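AAA ATPase, central region (Enterococcus faecium, PDB 2QW6) is probably an ATP-hydrolysing AAA+ enzyme of the MgsA family, crystallised here as its all-helical C-terminal domain, which is probably a platform for tetramer assembly. Local coordinates at residues Y15-A20 against L34-R39; S28-A33 against V94-C99; R52-G57 against A70-A75. All blocks are in the same frame, centred on the assembly; numbering follows the deposited sequence.

The three contacts tie together five helices of one compact all-helical domain. Contacts 1 and 2 share helix 30-43 and have centres about 11 Å apart; Leu37 CD2 rests 3.6 Å from Val95 CG1 where they meet. Contact 3 lies about 13 Å from contact 2, centre to centre, and a salt bridge of 3.2 Å between Asp97 OD2 and Arg71 NE joins them. Contacts 1 and 3, about 16 Å apart, flank the chain's centre on opposite sides, with Ile18 packing against Arg52. Contact 3 alone also reaches neighbouring subunits. The ATP site is expected in the preceding ATPase module, absent from this C-terminal fragment.

Contact 1: residues Y15-A20 against L34-R39; sequences YDVISA and LHYLAR
The first two helices of the modelled chain, 17-26 and 30-43, pack as consecutive, roughly antiparallel partners, and the ring of Tyr36 lies between them, packed against Val17 and Ala20. Its CG stands anti to its own carbonyl carbon (chi1 -75°), which carries the ring across to the start of the other helix. Ala20 lies over one ring face, its CB 3.5 Å from Tyr36 CZ, while the imidazole carbon CD2 of His35 sits over the centre of the opposite face, so the ring is sandwiched. Val17 adds a methyl beside the ring, with CG2 3.8 Å from Tyr36 CD1. The phenol end is held by Tyr15, which comes from the opposite direction in the loop ahead of the helix: the two hydroxyls, Tyr15 OH and Tyr36 OH, hydrogen-bond at 3.1 Å, each near the plane of the other's ring, and either may be the donor. Farther along helix 30-43, the guanidinium of Arg39 turns one face to Val17 CG1, which lies 4.3 Å from Arg39 NH2. Its NH1 donates to His35 NE2 at 3.2 Å, tilted out of both planes, which ties the two groups together near the tyrosine ring. The helix bearing Val17 and Ala20 is started by Asp16 at its N-cap. Asp16 OD1 accepts from Ser19 N (2.8 Å, 160° at the hydrogen) and also from Ser19 OG (2.8 Å), a double grip on one carboxylate oxygen that caps the turn carrying Val17 and Ala20. Phe21 and Ser24 continue the surface on which this ring rests. The result is a surface-lying tyrosine packed against the N-capped first turn of a helical hairpin, in which sequence of the AAA lid family meets that of the MgsA-type C-terminal family.

Contact 2: residues S28-A33 against V94-C99; sequences SDVDAA and VVVDLC
Ser28 OG, beside the carbonyl of Cys99, is hydrogen-bonded to Lys103 NZ, which also bonds to the carbonyl oxygen of Leu98, so the last modelled residue ties the two segments together here. Ser28 CB packs on the neighbouring carbonyl, 3.2 Å from Cys99 O. Next to this corner, the side chain of Cys99 points at the short link between helices 17-26 and 30-43. SG stands anti to the carbonyl carbon (chi1 -79°) and lies 3.8 Å from Val30 N, beside the first turn of helix 30-43, while Cys99 CB meets Val30 CG2 at 3.6 Å. Ser28, with positive phi, is the C-prime residue of a Schellman motif that ends helix 17-26, and Asp29 directly after it is the N-cap of helix 30-43. One short link therefore closes one helix and opens the next, and Cys99 of helix 88-100 is wedged against it. A turn farther on, Ala33 CB is pressed against Val95 CG2 at 3.4 Å, tighter than usual van der Waals contact, and reaches Cys99 SG at 3.9 Å, so this one methyl packs against two residues a turn apart on helix 88-100. Toward the less buried side, Val30 CG1 touches Val96 CG2 loosely at 4.3 Å. Ser24 and Ile25 of helix 17-26 close over Ala33, and Ile25 also packs on Leu98.

Contact 3: residues R52-G57 against A70-A75; sequences RLMVIG and ARTVNA
Thr72 directs its methyl group at the backbone of helix 46-59: a chi1 of -55° sets OG1 beside the backbone N and CG2 anti to it, and the methyl lies 3.4 Å from Leu53 O and 3.9 Å from Leu53 CB. Met54 crosses this methyl at a slant, its CG 4.0 Å from Thr72 CG2, and its extended chain (chi2 176°) carries SD to Val73, 4.4 Å from Val73 CG2. The hydroxyl branch of Thr72 turns back to its own helix, where OG1 hydrogen-bonds to Ala68 O, so a buried polar atom is satisfied locally and the apolar branch is left for the partner helix. Gly57, with no side chain, brings its CA within 4.1 Å of Thr72 OG1. The segments run nearly antiparallel, at 166°, and their axes approach to 8.8 Å. Helix 88-100 covers this pair from one side, through Leu91 on Leu53 and through Val94 and Leu98 on Thr72. Tyr58 of helix 46-59 packs on Val73, while Met54 and Val73 also touch Lys81 and Leu77 of a second subunit, which places helices 46-59 and 66-82 at the tetramer interface.

Contact 1: residues Y15-A20 against L34-R39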
ATOM      1  N   TYR D  15      31.336 -13.221   3.176  1.00 47.26           N
ATOM      2  CA  TYR D  15      31.035 -12.367   1.971  1.00 47.18           C
ATOM      3  C   TYR D  15      30.136 -13.057   0.921  1.00 47.11           C
ATOM      4  O   TYR D  15      30.466 -14.120   0.374  1.00 47.81           O
ATOM      5  CB  TYR D  15      32.330 -11.798   1.324  1.00 46.80           C
ATOM      6  CG  TYR D  15      32.081 -10.810   0.173  1.00 46.22           C
ATOM      7  CD1 TYR D  15      32.209  -9.435   0.358  1.00 45.46           C
ATOM      8  CD2 TYR D  15      31.697 -11.269  -1.099  1.00 45.97           C
ATOM      9  CE1 TYR D  15      31.963  -8.528  -0.703  1.00 45.17           C
ATOM     10  CE2 TYR D  15      31.453 -10.393  -2.151  1.00 45.21           C
ATOM     11  CZ  TYR D  15      31.580  -9.023  -1.953  1.00 45.97           C
ATOM     12  OH  TYR D  15      31.340  -8.175  -3.015  1.00 44.73           O
ATOM     13  N   ASP D  16      28.978 -12.450   0.684  1.00 46.05           N
ATOM     14  CA  ASP D  16      28.170 -12.730  -0.493  1.00 45.23           C
ATOM     15  C   ASP D  16      27.679 -11.383  -1.021  1.00 43.11           C
ATOM     16  O   ASP D  16      27.756 -10.386  -0.324  1.00 41.99           O
ATOM     17  CB  ASP D  16      26.992 -13.682  -0.181  1.00 46.44           C
ATOM     18  CG  ASP D  16      26.168 -13.240   1.025  1.00 48.72           C
ATOM     19  OD1 ASP D  16      25.442 -12.222   0.956  1.00 52.74           O
ATOM     20  OD2 ASP D  16      26.241 -13.922   2.061  1.00 52.83           O
ATOM     21  N   VAL D  17      27.187 -11.342  -2.246  1.00 41.71           N
ATOM     22  CA  VAL D  17      26.735 -10.059  -2.786  1.00 40.83           C
ATOM     23  C   VAL D  17      25.510  -9.437  -2.093  1.00 39.98           C
ATOM     24  O   VAL D  17      25.540  -8.239  -1.809  1.00 40.47           O
ATOM     25  CB  VAL D  17      26.748  -9.991  -4.356  1.00 40.58           C
ATOM     26  CG1 VAL D  17      27.035 -11.328  -4.983  1.00 40.82           C
ATOM     27  CG2 VAL D  17      25.507  -9.336  -4.930  1.00 40.69           C
ATOM     28  N   ILE D  18      24.503 -10.243  -1.723  1.00 38.71           N
ATOM     29  CA  ILE D  18      23.283  -9.736  -1.090  1.00 37.50           C
ATOM     30  C   ILE D  18      23.573  -9.063   0.281  1.00 37.69           C
ATOM     31  O   ILE D  18      22.994  -8.017   0.619  1.00 37.18           O
ATOM     32  CB  ILE D  18      22.099 -10.813  -1.065  1.00 37.61           C
ATOM     33  CG1 ILE D  18      20.763 -10.176  -0.685  1.00 36.53           C
ATOM     34  CG2 ILE D  18      22.356 -11.961  -0.093  1.00 37.24           C
ATOM     35  CD1 ILE D  18      19.966  -9.620  -1.873  1.00 36.21           C
ATOM     36  N   SER D  19      24.502  -9.607   1.058  1.00 37.53           N
ATOM     37  CA  SER D  19      24.918  -8.888   2.274  1.00 38.28           C
ATOM     38  C   SER D  19      25.709  -7.614   1.973  1.00 37.39           C
ATOM     39  O   SER D  19      25.556  -6.618   2.675  1.00 37.79           O
ATOM     40  CB  SER D  19      25.731  -9.782   3.186  1.00 39.10           C
ATOM     41  OG  SER D  19      25.000 -10.972   3.426  1.00 44.07           O
ATOM     42  N   ALA D  20      26.546  -7.643   0.933  1.00 36.49           N
ATOM     43  CA  ALA D  20      27.350  -6.478   0.564  1.00 35.64           C
ATOM     44  C   ALA D  20      26.404  -5.384   0.031  1.00 35.58           C
ATOM     45  O   ALA D  20      26.568  -4.191   0.343  1.00 35.41           O
ATOM     46  CB  ALA D  20      28.392  -6.870  -0.469  1.00 34.72           C
ATOM     47  N   LEU D  34      23.532   0.123  -6.449  1.00 31.36           N
ATOM     48  CA  LEU D  34      23.093  -0.110  -7.819  1.00 32.20           C
ATOM     49  C   LEU D  34      24.033  -0.994  -8.594  1.00 32.03           C
ATOM     50  O   LEU D  34      23.578  -1.722  -9.462  1.00 33.40           O
ATOM     51  CB  LEU D  34      22.898   1.198  -8.582  1.00 32.67           C
ATOM     52  CG  LEU D  34      21.819   2.163  -8.082  1.00 35.47           C
ATOM     53  CD1 LEU D  34      21.965   3.559  -8.775  1.00 34.94           C
ATOM     54  CD2 LEU D  34      20.412   1.558  -8.303  1.00 37.72           C
ATOM     55  N   HIS D  35      25.333  -0.938  -8.297  1.00 31.60           N
ATOM     56  CA  HIS D  35      26.287  -1.920  -8.841  1.00 31.66           C
ATOM     57  C   HIS D  35      25.818  -3.325  -8.513  1.00 31.51           C
ATOM     58  O   HIS D  35      25.693  -4.138  -9.397  1.00 31.84           O
ATOM     59  CB  HIS D  35      27.716  -1.713  -8.288  1.00 32.17           C
ATOM     60  CG  HIS D  35      28.630  -2.884  -8.520  1.00 30.56           C
ATOM     61  ND1 HIS D  35      29.231  -3.132  -9.738  1.00 29.01           N
ATOM     62  CD2 HIS D  35      29.026  -3.880  -7.696  1.00 29.37           C
ATOM     63  CE1 HIS D  35      29.949  -4.238  -9.656  1.00 30.89           C
ATOM     64  NE2 HIS D  35      29.859  -4.701  -8.422  1.00 32.13           N
ATOM     65  N   TYR D  36      25.553  -3.573  -7.229  1.00 31.55           N
ATOM     66  CA  TYR D  36      25.120  -4.866  -6.705  1.00 31.82           C
ATOM     67  C   TYR D  36      23.739  -5.293  -7.174  1.00 32.18           C
ATOM     68  O   TYR D  36      23.547  -6.459  -7.531  1.00 31.93           O
ATOM     69  CB  TYR D  36      25.141  -4.847  -5.170  1.00 32.05           C
ATOM     70  CG  TYR D  36      26.528  -4.935  -4.571  1.00 31.71           C
ATOM     71  CD1 TYR D  36      27.331  -6.056  -4.806  1.00 32.02           C
ATOM     72  CD2 TYR D  36      27.029  -3.918  -3.742  1.00 32.09           C
ATOM     73  CE1 TYR D  36      28.605  -6.155  -4.258  1.00 32.81           C
ATOM     74  CE2 TYR D  36      28.326  -4.011  -3.168  1.00 30.10           C
ATOM     75  CZ  TYR D  36      29.093  -5.123  -3.449  1.00 31.98           C
ATOM     76  OH  TYR D  36      30.342  -5.255  -2.903  1.00 34.24           O
ATOM     77  N   LEU D  37      22.785  -4.361  -7.171  1.00 31.66           N
ATOM     78  CA  LEU D  37      21.437  -4.663  -7.635  1.00 32.89           C
ATOM     79  C   LEU D  37      21.470  -5.222  -9.057  1.00 33.41           C
ATOM     80  O   LEU D  37      20.870  -6.267  -9.310  1.00 33.27           O
ATOM     81  CB  LEU D  37      20.511  -3.427  -7.579  1.00 33.05           C
ATOM     82  CG  LEU D  37      19.108  -3.619  -8.159  1.00 32.56           C
ATOM     83  CD1 LEU D  37      18.249  -4.519  -7.262  1.00 28.59           C
ATOM     84  CD2 LEU D  37      18.452  -2.267  -8.335  1.00 32.81           C
ATOM     85  N   ALA D  38      22.196  -4.549  -9.961  1.00 33.31           N
ATOM     86  CA  ALA D  38      22.269  -4.976 -11.352  1.00 33.17           C
ATOM     87  C   ALA D  38      22.766  -6.403 -11.466  1.00 33.03           C
ATOM     88  O   ALA D  38      22.242  -7.187 -12.256  1.00 34.15           O
ATOM     89  CB  ALA D  38      23.163  -4.049 -12.143  1.00 34.61           C
ATOM     90  N   ARG D  39      23.738  -6.757 -10.651  1.00 32.18           N
ATOM     91  CA  ARG D  39      24.231  -8.137 -10.601  1.00 32.22           C
ATOM     92  C   ARG D  39      23.194  -9.113 -10.050  1.00 32.00           C
ATOM     93  O   ARG D  39      23.140 -10.283 -10.488  1.00 32.20           O
ATOM     94  CB  ARG D  39      25.531  -8.242  -9.773  1.00 31.41           C
ATOM     95  CG  ARG D  39      26.712  -7.537 -10.468  1.00 33.04           C
ATOM     96  CD  ARG D  39      27.883  -7.346  -9.536  1.00 31.13           C
ATOM     97  NE  ARG D  39      28.470  -8.625  -9.182  1.00 31.69           N
ATOM     98  CZ  ARG D  39      29.329  -8.812  -8.184  1.00 33.72           C
ATOM     99  NH1 ARG D  39      29.710  -7.788  -7.425  1.00 32.27           N
ATOM    100  NH2 ARG D  39      29.812 -10.032  -7.945  1.00 30.95           N
TER

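Contact 2: residues S28-A33 against V94-C99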
ATOM      1  N   SER D  28      24.593   4.270   2.808  1.00 43.65           N
ATOM      2  CA  SER D  28      24.050   5.346   1.941  1.00 43.26           C
ATOM      3  C   SER D  28      24.784   5.528   0.620  1.00 42.50           C
ATOM      4  O   SER D  28      24.774   6.615   0.029  1.00 42.21           O
ATOM      5  CB  SER D  28      23.958   6.702   2.670  1.00 43.56           C
ATOM      6  OG  SER D  28      23.320   6.592   3.938  1.00 44.50           O
ATOM      7  N   ASP D  29      25.389   4.446   0.142  1.00 41.51           N
ATOM      8  CA  ASP D  29      26.172   4.485  -1.086  1.00 39.94           C
ATOM      9  C   ASP D  29      25.359   4.032  -2.296  1.00 39.17           C
ATOM     10  O   ASP D  29      25.331   2.856  -2.632  1.00 38.69           O
ATOM     11  CB  ASP D  29      27.428   3.634  -0.908  1.00 39.74           C
ATOM     12  CG  ASP D  29      28.365   3.699  -2.102  1.00 39.05           C
ATOM     13  OD1 ASP D  29      28.150   4.517  -3.012  1.00 39.63           O
ATOM     14  OD2 ASP D  29      29.328   2.908  -2.129  1.00 39.36           O
ATOM     15  N   VAL D  30      24.695   4.984  -2.931  1.00 39.05           N
ATOM     16  CA  VAL D  30      23.942   4.760  -4.165  1.00 39.64           C
ATOM     17  C   VAL D  30      24.665   3.924  -5.253  1.00 39.00           C
ATOM     18  O   VAL D  30      24.127   2.933  -5.731  1.00 38.93           O
ATOM     19  CB  VAL D  30      23.506   6.128  -4.756  1.00 40.05           C
ATOM     20  CG1 VAL D  30      22.904   5.977  -6.149  1.00 39.91           C
ATOM     21  CG2 VAL D  30      22.532   6.821  -3.813  1.00 41.21           C
ATOM     22  N   ASP D  31      25.868   4.330  -5.653  1.00 38.80           N
ATOM     23  CA  ASP D  31      26.593   3.662  -6.753  1.00 38.28           C
ATOM     24  C   ASP D  31      26.897   2.200  -6.467  1.00 36.14           C
ATOM     25  O   ASP D  31      26.682   1.348  -7.329  1.00 36.68           O
ATOM     26  CB  ASP D  31      27.914   4.389  -7.098  1.00 39.61           C
ATOM     27  CG  ASP D  31      27.706   5.818  -7.585  1.00 44.74           C
ATOM     28  OD1 ASP D  31      26.664   6.125  -8.258  1.00 50.91           O
ATOM     29  OD2 ASP D  31      28.603   6.637  -7.296  1.00 49.93           O
ATOM     30  N   ALA D  32      27.423   1.913  -5.282  1.00 33.83           N
ATOM     31  CA  ALA D  32      27.677   0.525  -4.887  1.00 32.72           C
ATOM     32  C   ALA D  32      26.398  -0.294  -4.862  1.00 31.86           C
ATOM     33  O   ALA D  32      26.400  -1.416  -5.323  1.00 31.95           O
ATOM     34  CB  ALA D  32      28.368   0.437  -3.525  1.00 31.95           C
ATOM     35  N   ALA D  33      25.321   0.269  -4.320  1.00 30.74           N
ATOM     36  CA  ALA D  33      24.068  -0.475  -4.153  1.00 30.81           C
ATOM     37  C   ALA D  33      23.491  -0.826  -5.507  1.00 30.72           C
ATOM     38  O   ALA D  33      23.045  -1.934  -5.691  1.00 30.28           O
ATOM     39  CB  ALA D  33      23.074   0.316  -3.345  1.00 30.12           C
ATOM     40  N   VAL D  94      13.811   2.113  -5.401  1.00 41.43           N
ATOM     41  CA  VAL D  94      13.773   1.962  -3.950  1.00 41.48           C
ATOM     42  C   VAL D  94      15.154   1.904  -3.339  1.00 40.69           C
ATOM     43  O   VAL D  94      15.368   2.510  -2.287  1.00 40.16           O
ATOM     44  CB  VAL D  94      12.943   0.759  -3.481  1.00 41.89           C
ATOM     45  CG1 VAL D  94      12.816   0.758  -1.952  1.00 42.52           C
ATOM     46  CG2 VAL D  94      11.589   0.882  -4.026  1.00 44.34           C
ATOM     47  N   VAL D  95      16.083   1.187  -3.979  1.00 40.07           N
ATOM     48  CA  VAL D  95      17.455   1.199  -3.483  1.00 39.56           C
ATOM     49  C   VAL D  95      17.920   2.644  -3.359  1.00 39.30           C
ATOM     50  O   VAL D  95      18.493   3.008  -2.337  1.00 38.67           O
ATOM     51  CB  VAL D  95      18.466   0.299  -4.269  1.00 39.50           C
ATOM     52  CG1 VAL D  95      18.140   0.196  -5.675  1.00 40.77           C
ATOM     53  CG2 VAL D  95      19.861   0.837  -4.145  1.00 38.56           C
ATOM     54  N   VAL D  96      17.622   3.481  -4.357  1.00 39.36           N
ATOM     55  CA  VAL D  96      18.021   4.899  -4.254  1.00 39.56           C
ATOM     56  C   VAL D  96      17.299   5.581  -3.102  1.00 40.19           C
ATOM     57  O   VAL D  96      17.922   6.244  -2.266  1.00 40.31           O
ATOM     58  CB  VAL D  96      17.814   5.713  -5.559  1.00 39.56           C
ATOM     59  CG1 VAL D  96      18.061   7.200  -5.301  1.00 38.38           C
ATOM     60  CG2 VAL D  96      18.701   5.203  -6.667  1.00 37.27           C
ATOM     61  N   ASP D  97      15.987   5.397  -3.049  1.00 41.15           N
ATOM     62  CA  ASP D  97      15.170   5.986  -1.984  1.00 42.50           C
ATOM     63  C   ASP D  97      15.743   5.622  -0.616  1.00 42.04           C
ATOM     64  O   ASP D  97      15.926   6.491   0.231  1.00 42.29           O
ATOM     65  CB  ASP D  97      13.701   5.567  -2.157  1.00 43.06           C
ATOM     66  CG  ASP D  97      12.758   6.137  -1.072  1.00 47.60           C
ATOM     67  OD1 ASP D  97      13.067   7.192  -0.447  1.00 48.48           O
ATOM     68  OD2 ASP D  97      11.665   5.509  -0.866  1.00 52.10           O
ATOM     69  N   LEU D  98      16.086   4.354  -0.423  1.00 41.87           N
ATOM     70  CA  LEU D  98      16.615   3.899   0.854  1.00 41.80           C
ATOM     71  C   LEU D  98      18.023   4.408   1.133  1.00 42.60           C
ATOM     72  O   LEU D  98      18.383   4.631   2.300  1.00 42.35           O
ATOM     73  CB  LEU D  98      16.581   2.363   0.955  1.00 41.65           C
ATOM     74  CG  LEU D  98      15.247   1.575   0.949  1.00 41.55           C
ATOM     75  CD1 LEU D  98      15.527   0.095   1.005  1.00 39.92           C
ATOM     76  CD2 LEU D  98      14.331   1.957   2.108  1.00 38.88           C
ATOM     77  N   CYS D  99      18.836   4.547   0.080  1.00 43.07           N
ATOM     78  CA  CYS D  99      20.204   5.088   0.211  1.00 43.68           C
ATOM     79  C   CYS D  99      20.198   6.526   0.743  1.00 45.19           C
ATOM     80  O   CYS D  99      20.870   6.828   1.722  1.00 45.28           O
ATOM     81  CB  CYS D  99      20.955   5.019  -1.116  1.00 43.01           C
ATOM     82  SG  CYS D  99      21.596   3.407  -1.465  1.00 39.52           S
TER

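Contact 3: residues R52-G57 against A70-A75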
ATOM      1  N   ARG D  52      15.154  -9.014   1.167  1.00 31.61           N
ATOM      2  CA  ARG D  52      16.214  -8.189   1.751  1.00 31.85           C
ATOM      3  C   ARG D  52      15.877  -6.693   1.781  1.00 31.04           C
ATOM      4  O   ARG D  52      16.146  -5.986   2.775  1.00 30.52           O
ATOM      5  CB  ARG D  52      17.541  -8.418   0.995  1.00 32.23           C
ATOM      6  CG  ARG D  52      18.776  -8.090   1.805  1.00 35.86           C
ATOM      7  CD  ARG D  52      18.753  -8.735   3.177  1.00 41.03           C
ATOM      8  NE  ARG D  52      19.259 -10.104   3.155  1.00 48.18           N
ATOM      9  CZ  ARG D  52      20.512 -10.465   3.460  1.00 50.25           C
ATOM     10  NH1 ARG D  52      21.423  -9.568   3.831  1.00 49.19           N
ATOM     11  NH2 ARG D  52      20.854 -11.745   3.398  1.00 50.89           N
ATOM     12  N   LEU D  53      15.288  -6.202   0.698  1.00 30.17           N
ATOM     13  CA  LEU D  53      14.879  -4.802   0.682  1.00 30.01           C
ATOM     14  C   LEU D  53      13.814  -4.523   1.747  1.00 29.18           C
ATOM     15  O   LEU D  53      13.871  -3.480   2.384  1.00 30.27           O
ATOM     16  CB  LEU D  53      14.411  -4.356  -0.708  1.00 30.06           C
ATOM     17  CG  LEU D  53      15.519  -4.152  -1.743  1.00 32.59           C
ATOM     18  CD1 LEU D  53      14.854  -3.846  -3.115  1.00 31.12           C
ATOM     19  CD2 LEU D  53      16.502  -3.012  -1.335  1.00 34.36           C
ATOM     20  N   MET D  54      12.875  -5.444   1.987  1.00 28.49           N
ATOM     21  CA  MET D  54      11.878  -5.202   3.038  1.00 26.94           C
ATOM     22  C   MET D  54      12.528  -5.190   4.420  1.00 29.29           C
ATOM     23  O   MET D  54      12.219  -4.314   5.288  1.00 30.38           O
ATOM     24  CB  MET D  54      10.674  -6.161   2.939  1.00 27.41           C
ATOM     25  CG  MET D  54       9.597  -5.725   1.864  1.00 24.86           C
ATOM     26  SD  MET D  54       8.219  -6.872   1.617  1.00 19.76           S
ATOM     27  CE  MET D  54       9.081  -8.418   1.469  1.00 18.32           C
ATOM     28  N   VAL D  55      13.460  -6.115   4.629  1.00 29.94           N
ATOM     29  CA  VAL D  55      14.192  -6.147   5.912  1.00 30.68           C
ATOM     30  C   VAL D  55      15.001  -4.843   6.077  1.00 31.44           C
ATOM     31  O   VAL D  55      14.891  -4.182   7.101  1.00 32.22           O
ATOM     32  CB  VAL D  55      15.087  -7.381   6.037  1.00 31.02           C
ATOM     33  CG1 VAL D  55      15.989  -7.297   7.313  1.00 31.33           C
ATOM     34  CG2 VAL D  55      14.245  -8.649   6.030  1.00 29.00           C
ATOM     35  N   ILE D  56      15.749  -4.437   5.050  1.00 31.99           N
ATOM     36  CA  ILE D  56      16.492  -3.152   5.079  1.00 31.53           C
ATOM     37  C   ILE D  56      15.579  -1.933   5.295  1.00 31.53           C
ATOM     38  O   ILE D  56      15.820  -1.099   6.168  1.00 31.48           O
ATOM     39  CB  ILE D  56      17.280  -2.964   3.778  1.00 31.91           C
ATOM     40  CG1 ILE D  56      18.439  -3.962   3.680  1.00 29.41           C
ATOM     41  CG2 ILE D  56      17.834  -1.535   3.653  1.00 33.13           C
ATOM     42  CD1 ILE D  56      18.964  -4.063   2.241  1.00 28.60           C
ATOM     43  N   GLY D  57      14.531  -1.825   4.490  1.00 31.34           N
ATOM     44  CA  GLY D  57      13.499  -0.826   4.712  1.00 32.07           C
ATOM     45  C   GLY D  57      13.006  -0.706   6.152  1.00 33.19           C
ATOM     46  O   GLY D  57      12.934   0.406   6.673  1.00 33.85           O
ATOM     47  N   ALA D  70       7.536   1.953   4.372  1.00 37.68           N
ATOM     48  CA  ALA D  70       6.260   1.495   3.823  1.00 37.50           C
ATOM     49  C   ALA D  70       6.263   1.420   2.301  1.00 36.99           C
ATOM     50  O   ALA D  70       5.611   0.562   1.725  1.00 37.87           O
ATOM     51  CB  ALA D  70       5.145   2.398   4.296  1.00 37.32           C
ATOM     52  N   ARG D  71       7.010   2.302   1.649  1.00 36.36           N
ATOM     53  CA  ARG D  71       7.116   2.270   0.192  1.00 35.73           C
ATOM     54  C   ARG D  71       7.894   1.076  -0.403  1.00 35.00           C
ATOM     55  O   ARG D  71       7.750   0.764  -1.568  1.00 35.13           O
ATOM     56  CB  ARG D  71       7.714   3.551  -0.307  1.00 36.23           C
ATOM     57  CG  ARG D  71       6.749   4.698  -0.367  1.00 38.05           C
ATOM     58  CD  ARG D  71       7.322   5.819  -1.234  1.00 39.98           C
ATOM     59  NE  ARG D  71       8.570   6.374  -0.704  1.00 43.26           N
ATOM     60  CZ  ARG D  71       8.642   7.383   0.165  1.00 44.47           C
ATOM     61  NH1 ARG D  71       7.527   7.948   0.629  1.00 45.24           N
ATOM     62  NH2 ARG D  71       9.830   7.815   0.581  1.00 42.49           N
ATOM     63  N   THR D  72       8.712   0.416   0.394  1.00 33.59           N
ATOM     64  CA  THR D  72       9.435  -0.746  -0.044  1.00 33.21           C
ATOM     65  C   THR D  72       8.469  -1.869  -0.329  1.00 31.45           C
ATOM     66  O   THR D  72       8.736  -2.732  -1.155  1.00 30.98           O
ATOM     67  CB  THR D  72      10.379  -1.194   1.057  1.00 34.13           C
ATOM     68  OG1 THR D  72      11.197  -0.073   1.406  1.00 38.58           O
ATOM     69  CG2 THR D  72      11.295  -2.302   0.563  1.00 36.11           C
ATOM     70  N   VAL D  73       7.338  -1.853   0.361  1.00 29.66           N
ATOM     71  CA  VAL D  73       6.321  -2.832   0.126  1.00 28.88           C
ATOM     72  C   VAL D  73       5.680  -2.586  -1.230  1.00 29.10           C
ATOM     73  O   VAL D  73       5.538  -3.544  -2.011  1.00 28.49           O
ATOM     74  CB  VAL D  73       5.305  -2.891   1.308  1.00 29.57           C
ATOM     75  CG1 VAL D  73       4.255  -3.987   1.083  1.00 27.54           C
ATOM     76  CG2 VAL D  73       6.060  -3.148   2.592  1.00 27.79           C
ATOM     77  N   ASN D  74       5.361  -1.322  -1.541  1.00 28.61           N
ATOM     78  CA  ASN D  74       4.790  -0.994  -2.865  1.00 30.09           C
ATOM     79  C   ASN D  74       5.715  -1.414  -4.006  1.00 30.64           C
ATOM     80  O   ASN D  74       5.276  -2.079  -4.964  1.00 31.29           O
ATOM     81  CB  ASN D  74       4.407   0.497  -3.003  1.00 29.63           C
ATOM     82  CG  ASN D  74       3.405   0.937  -1.952  1.00 32.50           C
ATOM     83  OD1 ASN D  74       3.598   0.662  -0.763  1.00 36.05           O
ATOM     84  ND2 ASN D  74       2.320   1.606  -2.376  1.00 28.86           N
ATOM     85  N   ALA D  75       6.995  -1.047  -3.889  1.00 29.87           N
ATOM     86  CA  ALA D  75       8.011  -1.406  -4.893  1.00 30.07           C
ATOM     87  C   ALA D  75       8.190  -2.942  -5.095  1.00 29.92           C
ATOM     88  O   ALA D  75       8.368  -3.408  -6.210  1.00 29.27           O
ATOM     89  CB  ALA D  75       9.340  -0.759  -4.529  1.00 30.19           C
TER